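Local coordinates for PILI retraction protein PILT (Thermus thermophilus, PDB 5FL3) that probably binds and hydrolyses ATP to drive pilus retraction, and is seen here with ADP bound, at residues I112-R122 / T148-H156; R277-V288 / G339-A349. All coordinates share one frame; numbering follows the deposited sequence.

Contact 1: I112-R122 / T148-H156. With ADP (adenosine-5'-diphosphate), chain B; GOL (glycerol), chain C.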
loop_
_atom_site.group_PDB
_atom_site.type_symbol
_atom_site.label_atom_id
_atom_site.label_comp_id
_atom_site.label_asym_id
_atom_site.label_seq_id
_atom_site.Cartn_x
_atom_site.Cartn_y
_atom_site.Cartn_z
ATOM N N ILE A 112 1.346 -11.735 7.638
ATOM C CA ILE A 112 0.492 -11.256 6.575
ATOM C C ILE A 112 -0.965 -11.554 6.841
ATOM O O ILE A 112 -1.362 -12.711 6.926
ATOM C CB ILE A 112 0.867 -11.873 5.227
ATOM C CG1 ILE A 112 2.249 -11.378 4.796
ATOM C CG2 ILE A 112 -0.210 -11.556 4.177
ATOM C CD1 ILE A 112 2.788 -12.093 3.575
ATOM N N PRO A 113 -1.773 -10.496 6.952
ATOM C CA PRO A 113 -3.201 -10.638 7.230
ATOM C C PRO A 113 -3.905 -11.400 6.112
ATOM O O PRO A 113 -3.467 -11.326 4.963
ATOM C CB PRO A 113 -3.682 -9.181 7.299
ATOM C CG PRO A 113 -2.439 -8.366 7.545
ATOM C CD PRO A 113 -1.371 -9.084 6.809
ATOM N N SER A 114 -4.968 -12.123 6.444
ATOM C CA SER A 114 -5.790 -12.773 5.433
ATOM C C SER A 114 -6.674 -11.776 4.687
ATOM O O SER A 114 -6.940 -10.680 5.190
ATOM C CB SER A 114 -6.675 -13.819 6.078
ATOM O OG SER A 114 -7.653 -13.171 6.858
ATOM N N PHE A 115 -7.148 -12.171 3.510
ATOM C CA PHE A 115 -8.071 -11.350 2.745
ATOM C C PHE A 115 -9.236 -10.964 3.622
ATOM O O PHE A 115 -9.690 -9.812 3.615
ATOM C CB PHE A 115 -8.588 -12.088 1.514
ATOM C CG PHE A 115 -7.546 -12.334 0.474
ATOM C CD1 PHE A 115 -6.639 -11.342 0.136
ATOM C CD2 PHE A 115 -7.460 -13.566 -0.161
ATOM C CE1 PHE A 115 -5.672 -11.572 -0.830
ATOM C CE2 PHE A 115 -6.499 -13.805 -1.124
ATOM C CZ PHE A 115 -5.604 -12.817 -1.460
ATOM N N GLU A 116 -9.704 -11.942 4.395
ATOM C CA GLU A 116 -10.896 -11.747 5.213
ATOM C C GLU A 116 -10.621 -10.744 6.316
ATOM O O GLU A 116 -11.430 -9.849 6.536
ATOM C CB GLU A 116 -11.389 -13.073 5.799
ATOM C CG GLU A 116 -12.100 -13.978 4.780
ATOM C CD GLU A 116 -11.137 -14.812 3.954
ATOM O OE1 GLU A 116 -9.975 -14.987 4.371
ATOM O OE2 GLU A 116 -11.543 -15.301 2.882
ATOM N N ALA A 117 -9.483 -10.894 6.997
ATOM C CA ALA A 117 -9.003 -9.879 7.938
ATOM C C ALA A 117 -8.978 -8.469 7.330
ATOM O O ALA A 117 -9.318 -7.499 7.993
ATOM C CB ALA A 117 -7.628 -10.242 8.441
ATOM N N LEU A 118 -8.588 -8.364 6.064
ATOM C CA LEU A 118 -8.418 -7.060 5.425
ATOM C C LEU A 118 -9.716 -6.498 4.879
ATOM O O LEU A 118 -9.757 -5.351 4.438
ATOM C CB LEU A 118 -7.385 -7.149 4.292
ATOM C CG LEU A 118 -5.989 -7.525 4.787
ATOM C CD1 LEU A 118 -4.968 -7.512 3.657
ATOM C CD2 LEU A 118 -5.586 -6.602 5.933
ATOM N N GLY A 119 -10.774 -7.305 4.897
ATOM C CA GLY A 119 -12.020 -6.929 4.263
ATOM C C GLY A 119 -11.937 -6.869 2.749
ATOM O O GLY A 119 -12.603 -6.040 2.129
ATOM N N LEU A 120 -11.107 -7.734 2.160
ATOM C CA LEU A 120 -10.941 -7.837 0.704
ATOM C C LEU A 120 -11.675 -9.076 0.203
ATOM O O LEU A 120 -11.413 -10.183 0.685
ATOM C CB LEU A 120 -9.459 -7.943 0.319
ATOM C CG LEU A 120 -8.378 -6.901 0.612
ATOM C CD1 LEU A 120 -7.023 -7.592 0.654
ATOM C CD2 LEU A 120 -8.357 -5.864 -0.479
ATOM N N PRO A 121 -12.586 -8.907 -0.766
ATOM C CA PRO A 121 -13.417 -10.037 -1.232
ATOM C C PRO A 121 -12.593 -11.169 -1.854
ATOM O O PRO A 121 -11.954 -10.998 -2.902
ATOM C CB PRO A 121 -14.349 -9.401 -2.269
ATOM C CG PRO A 121 -13.709 -8.060 -2.619
ATOM C CD PRO A 121 -12.960 -7.626 -1.388
ATOM N N ARG A 122 -12.641 -12.329 -1.202
ATOM C CA ARG A 122 -11.740 -13.426 -1.499
ATOM C C ARG A 122 -11.803 -13.862 -2.945
ATOM O O ARG A 122 -10.764 -14.097 -3.577
ATOM C CB ARG A 122 -12.026 -14.623 -0.594
ATOM C CG ARG A 122 -11.209 -15.853 -0.996
ATOM C CD ARG A 122 -10.999 -16.836 0.143
ATOM N NE ARG A 122 -10.131 -16.310 1.196
ATOM C CZ ARG A 122 -8.802 -16.408 1.182
ATOM N NH1 ARG A 122 -8.189 -16.998 0.160
ATOM N NH2 ARG A 122 -8.086 -15.906 2.180
ATOM N N THR A 148 -0.587 -3.416 2.219
ATOM C CA THR A 148 -1.149 -4.573 2.885
ATOM C C THR A 148 -1.964 -5.394 1.911
ATOM O O THR A 148 -1.865 -6.618 1.867
ATOM C CB THR A 148 -2.018 -4.146 4.079
ATOM O OG1 THR A 148 -1.241 -3.316 4.959
ATOM C CG2 THR A 148 -2.467 -5.344 4.830
ATOM N N THR A 149 -2.773 -4.724 1.110
ATOM C CA THR A 149 -3.504 -5.461 0.114
ATOM C C THR A 149 -2.515 -6.184 -0.790
ATOM O O THR A 149 -2.680 -7.389 -1.061
ATOM C CB THR A 149 -4.406 -4.559 -0.666
ATOM O OG1 THR A 149 -5.456 -4.130 0.207
ATOM C CG2 THR A 149 -4.993 -5.299 -1.859
ATOM N N LEU A 150 -1.455 -5.473 -1.194
ATOM C CA LEU A 150 -0.418 -6.069 -2.045
ATOM C C LEU A 150 0.273 -7.248 -1.361
ATOM O O LEU A 150 0.488 -8.283 -1.983
ATOM C CB LEU A 150 0.625 -5.034 -2.449
ATOM C CG LEU A 150 0.178 -4.000 -3.492
ATOM C CD1 LEU A 150 1.317 -3.038 -3.760
ATOM C CD2 LEU A 150 -0.300 -4.647 -4.772
ATOM N N ALA A 151 0.604 -7.100 -0.080
ATOM C CA ALA A 151 1.265 -8.175 0.625
ATOM C C ALA A 151 0.368 -9.427 0.716
ATOM O O ALA A 151 0.866 -10.542 0.660
ATOM C CB ALA A 151 1.679 -7.718 1.982
ATOM N N ALA A 152 -0.946 -9.247 0.847
ATOM C CA ALA A 152 -1.869 -10.378 0.970
ATOM C C ALA A 152 -1.949 -11.037 -0.380
ATOM O O ALA A 152 -1.975 -12.257 -0.489
ATOM C CB ALA A 152 -3.279 -9.932 1.439
ATOM N N LEU A 153 -1.974 -10.208 -1.410
ATOM C CA LEU A 153 -2.073 -10.684 -2.777
ATOM C C LEU A 153 -0.813 -11.469 -3.196
ATOM O O LEU A 153 -0.910 -12.497 -3.836
ATOM C CB LEU A 153 -2.329 -9.498 -3.703
ATOM C CG LEU A 153 -2.369 -9.820 -5.178
ATOM C CD1 LEU A 153 -3.416 -10.896 -5.392
ATOM C CD2 LEU A 153 -2.677 -8.577 -5.981
ATOM N N ILE A 154 0.362 -11.000 -2.806
ATOM C CA ILE A 154 1.600 -11.690 -3.136
ATOM C C ILE A 154 1.682 -13.022 -2.389
ATOM O O ILE A 154 2.133 -14.035 -2.930
ATOM C CB ILE A 154 2.840 -10.811 -2.786
ATOM C CG1 ILE A 154 2.914 -9.587 -3.698
ATOM C CG2 ILE A 154 4.131 -11.616 -2.847
ATOM C CD1 ILE A 154 4.060 -8.686 -3.400
ATOM N N ASP A 155 1.238 -13.002 -1.139
ATOM C CA ASP A 155 1.264 -14.167 -0.265
ATOM C C ASP A 155 0.407 -15.293 -0.824
ATOM O O ASP A 155 0.741 -16.464 -0.714
ATOM C CB ASP A 155 0.778 -13.765 1.134
ATOM C CG ASP A 155 0.815 -14.912 2.129
ATOM O OD1 ASP A 155 1.929 -15.373 2.462
ATOM O OD2 ASP A 155 -0.273 -15.330 2.593
ATOM N N HIS A 156 -0.706 -14.917 -1.432
ATOM C CA HIS A 156 -1.633 -15.883 -1.984
ATOM C C HIS A 156 -1.035 -16.600 -3.155
ATOM O O HIS A 156 -1.196 -17.812 -3.300
ATOM C CB HIS A 156 -2.917 -15.213 -2.434
ATOM C CG HIS A 156 -3.896 -16.171 -3.025
ATOM N ND1 HIS A 156 -4.638 -17.045 -2.254
ATOM C CD2 HIS A 156 -4.240 -16.412 -4.312
ATOM C CE1 HIS A 156 -5.407 -17.771 -3.042
ATOM N NE2 HIS A 156 -5.185 -17.408 -4.294
HETATM P PB ADP B . -0.473 2.420 2.436
HETATM O O1B ADP B . 0.299 3.569 3.070
HETATM O O2B ADP B . -1.660 2.861 1.607
HETATM O O3B ADP B . 0.388 1.392 1.739
HETATM P PA ADP B . -0.512 0.482 4.609
HETATM O O1A ADP B . 0.873 0.944 5.030
HETATM O O2A ADP B . -0.738 -0.924 4.062
HETATM O O3A ADP B . -1.164 1.621 3.656
HETATM O "O5'" ADP B . -1.511 0.623 5.865
HETATM C "C5'" ADP B . -1.374 1.627 6.873
HETATM C "C4'" ADP B . -1.960 1.042 8.161
HETATM O "O4'" ADP B . -3.291 0.571 7.927
HETATM C "C3'" ADP B . -1.148 -0.133 8.689
HETATM O "O3'" ADP B . -0.892 0.139 10.067
HETATM C "C2'" ADP B . -2.036 -1.361 8.504
HETATM O "O2'" ADP B . -1.995 -2.256 9.620
HETATM C "C1'" ADP B . -3.441 -0.794 8.353
HETATM N N9 ADP B . -4.265 -1.549 7.362
HETATM C C8 ADP B . -3.847 -1.979 6.150
HETATM N N7 ADP B . -4.833 -2.626 5.472
HETATM C C5 ADP B . -5.925 -2.624 6.269
HETATM C C6 ADP B . -7.312 -3.139 6.174
HETATM N N6 ADP B . -7.715 -3.789 5.060
HETATM N N1 ADP B . -8.149 -2.918 7.236
HETATM C C2 ADP B . -7.746 -2.262 8.344
HETATM N N3 ADP B . -6.500 -1.765 8.496
HETATM C C4 ADP B . -5.556 -1.912 7.516
HETATM C C1 GOL C . -4.259 -15.475 0.858
HETATM O O1 GOL C . -5.004 -16.546 0.306
HETATM C C2 GOL C . -4.550 -15.316 2.352
HETATM O O2 GOL C . -5.728 -14.550 2.528
HETATM C C3 GOL C . -3.381 -14.573 3.003
HETATM O O3 GOL C . -2.975 -13.539 2.137
#

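Contact 2: R277-V288 / G339-A349. With ADP (adenosine-5'-diphosphate), chain B.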
loop_
_atom_site.group_PDB
_atom_site.type_symbol
_atom_site.label_atom_id
_atom_site.label_comp_id
_atom_site.label_asym_id
_atom_site.label_seq_id
_atom_site.Cartn_x
_atom_site.Cartn_y
_atom_site.Cartn_z
ATOM N N ARG A 277 -9.874 3.127 0.834
ATOM C CA ARG A 277 -9.930 4.153 1.857
ATOM C C ARG A 277 -10.122 3.414 3.180
ATOM O O ARG A 277 -10.877 2.460 3.233
ATOM C CB ARG A 277 -11.068 5.140 1.569
ATOM C CG ARG A 277 -10.978 6.476 2.264
ATOM C CD ARG A 277 -10.371 7.547 1.338
ATOM N NE ARG A 277 -10.724 7.397 -0.086
ATOM C CZ ARG A 277 -11.860 7.816 -0.657
ATOM N NH1 ARG A 277 -12.826 8.394 0.061
ATOM N NH2 ARG A 277 -12.039 7.635 -1.964
ATOM N N LEU A 278 -9.403 3.818 4.223
ATOM C CA LEU A 278 -9.574 3.217 5.546
ATOM C C LEU A 278 -10.363 4.143 6.463
ATOM O O LEU A 278 -9.872 5.211 6.830
ATOM C CB LEU A 278 -8.224 2.902 6.186
ATOM C CG LEU A 278 -7.534 1.671 5.627
ATOM C CD1 LEU A 278 -6.154 1.506 6.229
ATOM C CD2 LEU A 278 -8.403 0.477 5.924
ATOM N N LEU A 279 -11.579 3.734 6.827
ATOM C CA LEU A 279 -12.470 4.569 7.638
ATOM C C LEU A 279 -12.531 4.072 9.065
ATOM O O LEU A 279 -12.431 2.858 9.305
ATOM C CB LEU A 279 -13.881 4.595 7.059
ATOM C CG LEU A 279 -14.056 5.025 5.602
ATOM C CD1 LEU A 279 -15.476 5.515 5.412
ATOM C CD2 LEU A 279 -13.081 6.093 5.207
ATOM N N PRO A 280 -12.699 5.003 10.025
ATOM C CA PRO A 280 -12.785 4.560 11.421
ATOM C C PRO A 280 -13.990 3.649 11.597
ATOM O O PRO A 280 -15.072 3.943 11.075
ATOM C CB PRO A 280 -12.930 5.865 12.215
ATOM C CG PRO A 280 -13.360 6.891 11.213
ATOM C CD PRO A 280 -12.849 6.462 9.877
ATOM N N LYS A 281 -13.777 2.533 12.287
ATOM C CA LYS A 281 -14.827 1.579 12.579
ATOM C C LYS A 281 -15.878 2.220 13.516
ATOM O O LYS A 281 -15.541 3.030 14.391
ATOM C CB LYS A 281 -14.223 0.308 13.192
ATOM C CG LYS A 281 -14.539 -0.947 12.402
ATOM C CD LYS A 281 -14.519 -2.211 13.256
ATOM C CE LYS A 281 -13.102 -2.684 13.518
ATOM N NZ LYS A 281 -13.066 -3.847 14.457
ATOM N N ALA A 282 -17.150 1.871 13.312
ATOM C CA ALA A 282 -18.257 2.482 14.048
ATOM C C ALA A 282 -18.184 2.211 15.551
ATOM O O ALA A 282 -18.341 3.138 16.351
ATOM C CB ALA A 282 -19.593 2.003 13.491
ATOM N N ASP A 283 -17.953 0.958 15.941
ATOM C CA ASP A 283 -17.741 0.653 17.357
ATOM C C ASP A 283 -16.472 1.336 17.895
ATOM O O ASP A 283 -16.406 1.706 19.074
ATOM C CB ASP A 283 -17.679 -0.867 17.600
ATOM C CG ASP A 283 -16.580 -1.570 16.799
ATOM O OD1 ASP A 283 -15.757 -0.899 16.139
ATOM O OD2 ASP A 283 -16.545 -2.819 16.832
ATOM N N GLY A 284 -15.478 1.513 17.019
ATOM C CA GLY A 284 -14.223 2.162 17.380
ATOM C C GLY A 284 -13.095 1.189 17.696
ATOM O O GLY A 284 -12.113 1.556 18.345
ATOM N N GLN A 285 -13.241 -0.058 17.251
ATOM C CA GLN A 285 -12.189 -1.065 17.403
ATOM C C GLN A 285 -11.253 -1.056 16.208
ATOM O O GLN A 285 -10.961 -2.104 15.635
ATOM C CB GLN A 285 -12.782 -2.468 17.570
ATOM C CG GLN A 285 -13.568 -2.647 18.847
ATOM C CD GLN A 285 -12.697 -2.500 20.084
ATOM O OE1 GLN A 285 -12.669 -1.441 20.722
ATOM N NE2 GLN A 285 -11.977 -3.566 20.428
ATOM N N GLY A 286 -10.787 0.129 15.831
ATOM C CA GLY A 286 -9.878 0.242 14.719
ATOM C C GLY A 286 -10.522 0.806 13.472
ATOM O O GLY A 286 -11.297 1.759 13.534
ATOM N N ARG A 287 -10.183 0.221 12.326
ATOM C CA ARG A 287 -10.631 0.743 11.038
ATOM C C ARG A 287 -11.156 -0.346 10.120
ATOM O O ARG A 287 -10.952 -1.535 10.350
ATOM C CB ARG A 287 -9.499 1.494 10.341
ATOM C CG ARG A 287 -9.064 2.739 11.068
ATOM C CD ARG A 287 -8.135 3.577 10.230
ATOM N NE ARG A 287 -6.857 2.911 9.996
ATOM C CZ ARG A 287 -5.856 3.453 9.305
ATOM N NH1 ARG A 287 -5.993 4.674 8.797
ATOM N NH2 ARG A 287 -4.716 2.785 9.136
ATOM N N VAL A 288 -11.841 0.085 9.072
ATOM C CA VAL A 288 -12.470 -0.823 8.125
ATOM C C VAL A 288 -12.191 -0.321 6.698
ATOM O O VAL A 288 -12.012 0.889 6.475
ATOM C CB VAL A 288 -13.991 -0.939 8.419
ATOM C CG1 VAL A 288 -14.631 0.428 8.423
ATOM C CG2 VAL A 288 -14.680 -1.856 7.440
ATOM N N GLY A 339 -23.545 -1.309 9.867
ATOM C CA GLY A 339 -23.121 -0.749 11.134
ATOM C C GLY A 339 -21.631 -0.843 11.381
ATOM O O GLY A 339 -21.201 -0.951 12.527
ATOM N N LEU A 340 -20.841 -0.790 10.310
ATOM C CA LEU A 340 -19.384 -0.815 10.433
ATOM C C LEU A 340 -18.790 0.602 10.395
ATOM O O LEU A 340 -17.672 0.832 10.863
ATOM C CB LEU A 340 -18.780 -1.689 9.338
ATOM C CG LEU A 340 -19.004 -3.198 9.526
ATOM C CD1 LEU A 340 -18.638 -3.984 8.259
ATOM C CD2 LEU A 340 -18.212 -3.705 10.720
ATOM N N ILE A 341 -19.551 1.554 9.857
ATOM C CA ILE A 341 -19.152 2.962 9.873
ATOM C C ILE A 341 -20.327 3.875 10.244
ATOM O O ILE A 341 -21.495 3.512 10.060
ATOM C CB ILE A 341 -18.577 3.419 8.499
ATOM C CG1 ILE A 341 -19.547 3.091 7.361
ATOM C CG2 ILE A 341 -17.239 2.771 8.236
ATOM C CD1 ILE A 341 -19.118 3.621 5.998
ATOM N N SER A 342 -20.015 5.064 10.755
ATOM C CA SER A 342 -21.050 6.032 11.088
ATOM C C SER A 342 -21.612 6.657 9.828
ATOM O O SER A 342 -21.025 6.542 8.750
ATOM C CB SER A 342 -20.510 7.120 11.996
ATOM O OG SER A 342 -19.619 7.951 11.286
ATOM N N LEU A 343 -22.753 7.321 9.963
ATOM C CA LEU A 343 -23.334 8.044 8.846
ATOM C C LEU A 343 -22.437 9.215 8.475
ATOM O O LEU A 343 -22.243 9.522 7.298
ATOM C CB LEU A 343 -24.741 8.537 9.193
ATOM C CG LEU A 343 -25.434 9.429 8.157
ATOM C CD1 LEU A 343 -25.628 8.699 6.827
ATOM C CD2 LEU A 343 -26.755 9.904 8.712
ATOM N N GLU A 344 -21.895 9.869 9.494
ATOM C CA GLU A 344 -21.020 11.014 9.283
ATOM C C GLU A 344 -19.805 10.607 8.459
ATOM O O GLU A 344 -19.518 11.194 7.415
ATOM C CB GLU A 344 -20.585 11.603 10.619
ATOM C CG GLU A 344 -19.861 12.930 10.494
ATOM C CD GLU A 344 -19.388 13.479 11.837
ATOM O OE1 GLU A 344 -19.440 12.733 12.849
ATOM O OE2 GLU A 344 -18.960 14.659 11.874
ATOM N N ASP A 345 -19.105 9.583 8.930
ATOM C CA ASP A 345 -17.954 9.052 8.219
ATOM C C ASP A 345 -18.327 8.525 6.814
ATOM O O ASP A 345 -17.610 8.782 5.842
ATOM C CB ASP A 345 -17.282 7.957 9.061
ATOM C CG ASP A 345 -16.520 8.522 10.241
ATOM O OD1 ASP A 345 -16.248 9.749 10.255
ATOM O OD2 ASP A 345 -16.189 7.746 11.158
ATOM N N ALA A 346 -19.442 7.803 6.705
ATOM C CA ALA A 346 -19.903 7.342 5.408
ATOM C C ALA A 346 -20.125 8.518 4.443
ATOM O O ALA A 346 -19.807 8.418 3.251
ATOM C CB ALA A 346 -21.173 6.525 5.552
ATOM N N LEU A 347 -20.646 9.633 4.952
ATOM C CA LEU A 347 -20.978 10.772 4.088
ATOM C C LEU A 347 -19.767 11.618 3.737
ATOM O O LEU A 347 -19.707 12.197 2.654
ATOM C CB LEU A 347 -22.039 11.662 4.735
ATOM C CG LEU A 347 -23.495 11.340 4.386
ATOM C CD1 LEU A 347 -24.400 11.864 5.475
ATOM C CD2 LEU A 347 -23.883 11.920 3.029
ATOM N N SER A 348 -18.798 11.701 4.643
ATOM C CA SER A 348 -17.606 12.489 4.360
ATOM C C SER A 348 -16.701 11.749 3.369
ATOM O O SER A 348 -15.927 12.373 2.631
ATOM C CB SER A 348 -16.845 12.807 5.646
ATOM O OG SER A 348 -16.173 11.659 6.128
ATOM N N ALA A 349 -16.824 10.421 3.349
ATOM C CA ALA A 349 -16.038 9.564 2.461
ATOM C C ALA A 349 -16.644 9.429 1.065
ATOM O O ALA A 349 -15.937 9.102 0.113
ATOM C CB ALA A 349 -15.871 8.184 3.078
HETATM P PB ADP B . -0.473 2.420 2.436
HETATM O O1B ADP B . 0.299 3.569 3.070
HETATM O O2B ADP B . -1.660 2.861 1.607
HETATM O O3B ADP B . 0.388 1.392 1.739
HETATM P PA ADP B . -0.512 0.482 4.609
HETATM O O1A ADP B . 0.873 0.944 5.030
HETATM O O2A ADP B . -0.738 -0.924 4.062
HETATM O O3A ADP B . -1.164 1.621 3.656
HETATM O "O5'" ADP B . -1.511 0.623 5.865
HETATM C "C5'" ADP B . -1.374 1.627 6.873
HETATM C "C4'" ADP B . -1.960 1.042 8.161
HETATM O "O4'" ADP B . -3.291 0.571 7.927
HETATM C "C3'" ADP B . -1.148 -0.133 8.689
HETATM O "O3'" ADP B . -0.892 0.139 10.067
HETATM C "C2'" ADP B . -2.036 -1.361 8.504
HETATM O "O2'" ADP B . -1.995 -2.256 9.620
HETATM C "C1'" ADP B . -3.441 -0.794 8.353
HETATM N N9 ADP B . -4.265 -1.549 7.362
HETATM C C8 ADP B . -3.847 -1.979 6.150
HETATM N N7 ADP B . -4.833 -2.626 5.472
HETATM C C5 ADP B . -5.925 -2.624 6.269
HETATM C C6 ADP B . -7.312 -3.139 6.174
HETATM N N6 ADP B . -7.715 -3.789 5.060
HETATM N N1 ADP B . -8.149 -2.918 7.236
HETATM C C2 ADP B . -7.746 -2.262 8.344
HETATM N N3 ADP B . -6.500 -1.765 8.496
HETATM C C4 ADP B . -5.556 -1.912 7.516
#

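Contact 1: I112-R122 / T148-H156
I112 lies against the helical turns of A152 and D155, its two branches dividing the work. CG2, placed anti to the backbone N by chi1 of -67°, sits 3.8 Å from A152 CA, while CD1 runs alongside D155, 3.6 Å from OD1, whose charge is met by K179. F115 also packs on A152: its CE1 is 3.7 Å from A152 CB and its CZ touches H156 CB, with the two rings oblique, planes at 51°. O2 of a glycerol, probably from the crystallisation liquor, sits over one face of the F115 ring, toward its rim, and accepts from F115 N (2.9 Å). Replacing F115 with an alanine would take away the ring that packs on A152 CB and H156 CB and would probably leave a gap between this turn and helix 146-160. A152 CB also receives L118 CD1 at 3.7 Å, so the methyl serves as a common floor for the turn. Both ends of the L118 fork rest on T148 CG2. T148 OG1 donates to ADP O2A (2.6 Å), sharing the diphosphate with G143 to S147, and L118 O accepts from ADP N6, an arrangement consistent with a P-loop nucleotide site with the turn beside the adenine.

Contact 2: R277-V288 / G339-A349
A282 and R277 make the two hydrogen bonds from the hairpin to segment 339-349, one near each end of the contact. A282 N donates to L340 O over 2.7 Å, approaching from above the carbonyl plane, 53° out of it, and the A282 CB methyl lies against the same peptide. That oxygen also takes a CA-H...O contact from K281 CA at 3.4 Å, so one carbonyl gathers two successive residues of the turn. At the far end R277 NH1 reaches A349 O, 3.2 Å away, in the carbonyl plane and on a lone pair. The acceptor lies at the edge of the guanidinium, which the chain reaches by bending at chi2 and chi3; R277 NH2 also makes a weak bond to L241 O.

Apolar packing fills the middle. L279 CD1 meets A349 CB at 3.6 Å, and its CB lies near I341 CG2. That same methyl is met by V288 CG1 at 3.5 Å, the two side chains crossing at about a right angle. With chi1 of 53°, I341 holds CG1 between its backbone N and carbonyl carbon, which sets CG2 beside the N, where it meets V288 CG1.

A polar-to-apolar approach completes the set: D345 OD2 comes to P280 CG, the two side chains approaching from opposite directions. The backbone of D345 is used otherwise, its N bonding S342 OG (2.9 Å), which caps helix 343-349.

Strand 277-280 and helix 343-349 run nearly antiparallel, at 156°, with axes 9.0 Å apart. This helix thus packs beside the edge hairpin of the seven-stranded sheet, with L332 of helix 328-337 touching L279 and I341, and F356 of helix 353-361 covering A346.

Following the chain from the N terminus, strand 100-108 leads to segment 112-122, and contact 1 closes a short loop when helix 146-160 returns to that turn after strand 134-139. Much later, strand 270-280 and its hairpin partner 287-295 are met by segment 339-349, which closes contact 2 across an excursion that is about half helix. The two loops follow in series, neither nesting nor crossing. The centres of contacts 1 and 2 lie about 20 Å apart. The nearest atoms of contact 1 and contact 2 are about 6 Å apart, without touching. ADP bridges them: L118 and T148 come from contact 1, whereas L278 and R287 of contact 2 approach the ribose O4'. Contact 1 thus packs the P-loop helix, and contact 2 ties helix 343-349 to the hairpin at the sheet edge.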